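Local coordinates for protein ribosomal RNA small subunit methyltransferase D (Haemophilus influenzae, PDB 2IFT) that probably methylates the N2 amino group of guanine 966 of 16S rRNA in the assembled 30S particle, with S-adenosyl-L-methionine as methyl donor, at residues N151-K154 with P155-I159. Numbering follows the deposited sequence.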
ATOM      1  N   ASN A 151     -10.001  10.040   8.737  1.00 16.57           N
ATOM      2  CA  ASN A 151      -8.763  10.485   9.373  1.00 15.75           C
ATOM      3  C   ASN A 151      -7.652   9.434   9.444  1.00 15.09           C
ATOM      4  O   ASN A 151      -7.044   9.249  10.494  1.00 17.62           O
ATOM      5  CB  ASN A 151      -9.141  10.956  10.789  1.00 12.69           C
ATOM      6  CG  ASN A 151      -8.076  11.819  11.444  1.00 16.06           C
ATOM      7  OD1 ASN A 151      -7.469  12.668  10.800  1.00 16.73           O
ATOM      8  ND2 ASN A 151      -7.871  11.624  12.746  1.00 15.25           N
ATOM      9  N   TRP A 152      -7.372   8.762   8.334  1.00 13.88           N
ATOM     10  CA  TRP A 152      -6.352   7.720   8.318  1.00 12.39           C
ATOM     11  C   TRP A 152      -4.979   8.205   7.910  1.00 13.21           C
ATOM     12  O   TRP A 152      -3.961   7.650   8.334  1.00  9.61           O
ATOM     13  CB  TRP A 152      -6.734   6.607   7.347  1.00 12.60           C
ATOM     14  CG  TRP A 152      -7.840   5.757   7.807  1.00 14.04           C
ATOM     15  CD1 TRP A 152      -9.150   5.866   7.466  1.00 13.33           C
ATOM     16  CD2 TRP A 152      -7.747   4.668   8.731  1.00 14.22           C
ATOM     17  NE1 TRP A 152      -9.886   4.913   8.120  1.00 16.36           N
ATOM     18  CE2 TRP A 152      -9.050   4.164   8.904  1.00 14.24           C
ATOM     19  CE3 TRP A 152      -6.684   4.074   9.432  1.00 15.57           C
ATOM     20  CZ2 TRP A 152      -9.329   3.085   9.750  1.00 15.36           C
ATOM     21  CZ3 TRP A 152      -6.960   2.997  10.280  1.00 15.36           C
ATOM     22  CH2 TRP A 152      -8.273   2.515  10.428  1.00 17.26           C
ATOM     23  N   LEU A 153      -4.967   9.238   7.078  1.00 13.04           N
ATOM     24  CA  LEU A 153      -3.741   9.776   6.534  1.00 15.80           C
ATOM     25  C   LEU A 153      -3.065  10.870   7.299  1.00 19.34           C
ATOM     26  O   LEU A 153      -3.687  11.826   7.752  1.00 20.07           O
ATOM     27  CB  LEU A 153      -3.987  10.266   5.117  1.00 15.96           C
ATOM     28  CG  LEU A 153      -4.491   9.158   4.193  1.00 18.76           C
ATOM     29  CD1 LEU A 153      -4.830   9.774   2.860  1.00 18.69           C
ATOM     30  CD2 LEU A 153      -3.438   8.055   4.040  1.00 15.67           C
ATOM     31  N   LYS A 154      -1.759  10.718   7.414  1.00 21.94           N
ATOM     32  CA  LYS A 154      -0.943  11.693   8.087  1.00 22.75           C
ATOM     33  C   LYS A 154      -0.589  12.727   7.030  1.00 24.21           C
ATOM     34  O   LYS A 154      -0.590  12.434   5.824  1.00 23.09           O
ATOM     35  CB  LYS A 154       0.280  10.993   8.639  1.00 23.70           C
ATOM     36  CG  LYS A 154      -0.127   9.875   9.580  1.00 25.76           C
ATOM     37  CD  LYS A 154       1.057   9.124  10.117  1.00 27.44           C
ATOM     38  CE  LYS A 154       2.133  10.064  10.581  1.00 29.39           C
ATOM     39  NZ  LYS A 154       3.047   9.353  11.495  1.00 32.58           N
ATOM     40  N   PRO A 155      -0.290  13.954   7.459  1.00 25.13           N
ATOM     41  CA  PRO A 155       0.052  14.998   6.494  1.00 26.05           C
ATOM     42  C   PRO A 155       1.161  14.594   5.524  1.00 26.50           C
ATOM     43  O   PRO A 155       2.145  13.963   5.906  1.00 26.17           O
ATOM     44  CB  PRO A 155       0.417  16.189   7.391  1.00 26.83           C
ATOM     45  CG  PRO A 155       0.885  15.544   8.681  1.00 27.49           C
ATOM     46  CD  PRO A 155      -0.131  14.435   8.844  1.00 28.03           C
ATOM     47  N   ASN A 156       0.966  14.932   4.254  1.00 26.18           N
ATOM     48  CA  ASN A 156       1.942  14.643   3.212  1.00 25.11           C
ATOM     49  C   ASN A 156       2.074  13.179   2.850  1.00 22.37           C
ATOM     50  O   ASN A 156       3.036  12.797   2.192  1.00 18.77           O
ATOM     51  CB  ASN A 156       3.313  15.186   3.614  1.00 27.12           C
ATOM     52  CG  ASN A 156       3.274  16.664   3.901  1.00 31.81           C
ATOM     53  OD1 ASN A 156       2.662  17.435   3.148  1.00 34.08           O
ATOM     54  ND2 ASN A 156       3.924  17.078   4.987  1.00 29.76           N
ATOM     55  N   ALA A 157       1.122  12.363   3.286  1.00 20.52           N
ATOM     56  CA  ALA A 157       1.152  10.945   2.964  1.00 20.13           C
ATOM     57  C   ALA A 157       1.028  10.806   1.461  1.00 18.77           C
ATOM     58  O   ALA A 157       0.352  11.611   0.814  1.00 16.48           O
ATOM     59  CB  ALA A 157      -0.006  10.222   3.646  1.00 20.59           C
ATOM     60  N   LEU A 158       1.708   9.800   0.917  1.00 18.19           N
ATOM     61  CA  LEU A 158       1.671   9.504  -0.512  1.00 19.02           C
ATOM     62  C   LEU A 158       0.705   8.349  -0.695  1.00 17.72           C
ATOM     63  O   LEU A 158       0.696   7.415   0.105  1.00 18.56           O
ATOM     64  CB  LEU A 158       3.055   9.092  -1.011  1.00 20.41           C
ATOM     65  CG  LEU A 158       4.134  10.136  -0.732  1.00 23.47           C
ATOM     66  CD1 LEU A 158       5.477   9.643  -1.249  1.00 23.42           C
ATOM     67  CD2 LEU A 158       3.749  11.451  -1.390  1.00 24.85           C
ATOM     68  N   ILE A 159      -0.125   8.419  -1.728  1.00 18.18           N
ATOM     69  CA  ILE A 159      -1.088   7.356  -1.980  1.00 18.61           C
ATOM     70  C   ILE A 159      -0.869   6.806  -3.370  1.00 19.75           C
ATOM     71  O   ILE A 159      -0.976   7.524  -4.369  1.00 19.73           O
ATOM     72  CB  ILE A 159      -2.551   7.841  -1.889  1.00 20.25           C
ATOM     73  CG1 ILE A 159      -2.741   8.686  -0.633  1.00 18.25           C
ATOM     74  CG2 ILE A 159      -3.503   6.624  -1.857  1.00 17.47           C
ATOM     75  CD1 ILE A 159      -2.433   7.941   0.614  1.00 24.26           C
TER
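Lys154 and Ala157 close a type II beta turn, a compact example of how a Rossmann-like methyltransferase leads its chain from a helix into the next strand of the central sheet. The turn's bond runs from Ala157 N to Lys154 O over 3.1 Å. It is bent, with 140° at the hydrogen, and the donor is tilted from the carbonyl plane. Pro155 and Asn156 form the corner: the ring of Pro155 restricts phi at the first corner position, while Asn156 takes the left-handed backbone conformation (phi 71°) that a type II turn needs at the second. The methyl of Ala157 sits beside the same carbonyl, its CB 3.2 Å from Lys154 O.

Inside the bend, Leu153 and Ile159 meet tip to tip. Leu153 CD2 lies 3.6 Å from Ile159 CD1 and CD1 of the leucine 3.8 Å from that same methyl, so the isoleucine tip rests against both branches of the fork. With CG1 of Ile159 anti to the carbonyl carbon (chi1 -46°), the second torsion then turns CD1 toward the leucine. Nearer the turn, Ala157 CB also touches the leucine, 4.1 Å from Leu153 CD2.

Farther out, Trp175 of strand 175-183 touches both Leu153 and Ile159, joining this apolar pair to the edge of the sheet. Backbone bonds tie Asn156 and Ala157 to Asn193 of strand 186-193. The side chain of that asparagine reaches the turn as well: its ND2 donates a hydrogen bond to Lys154 O, giving the turn carbonyl two donors, Ala157 N and Asn193 ND2.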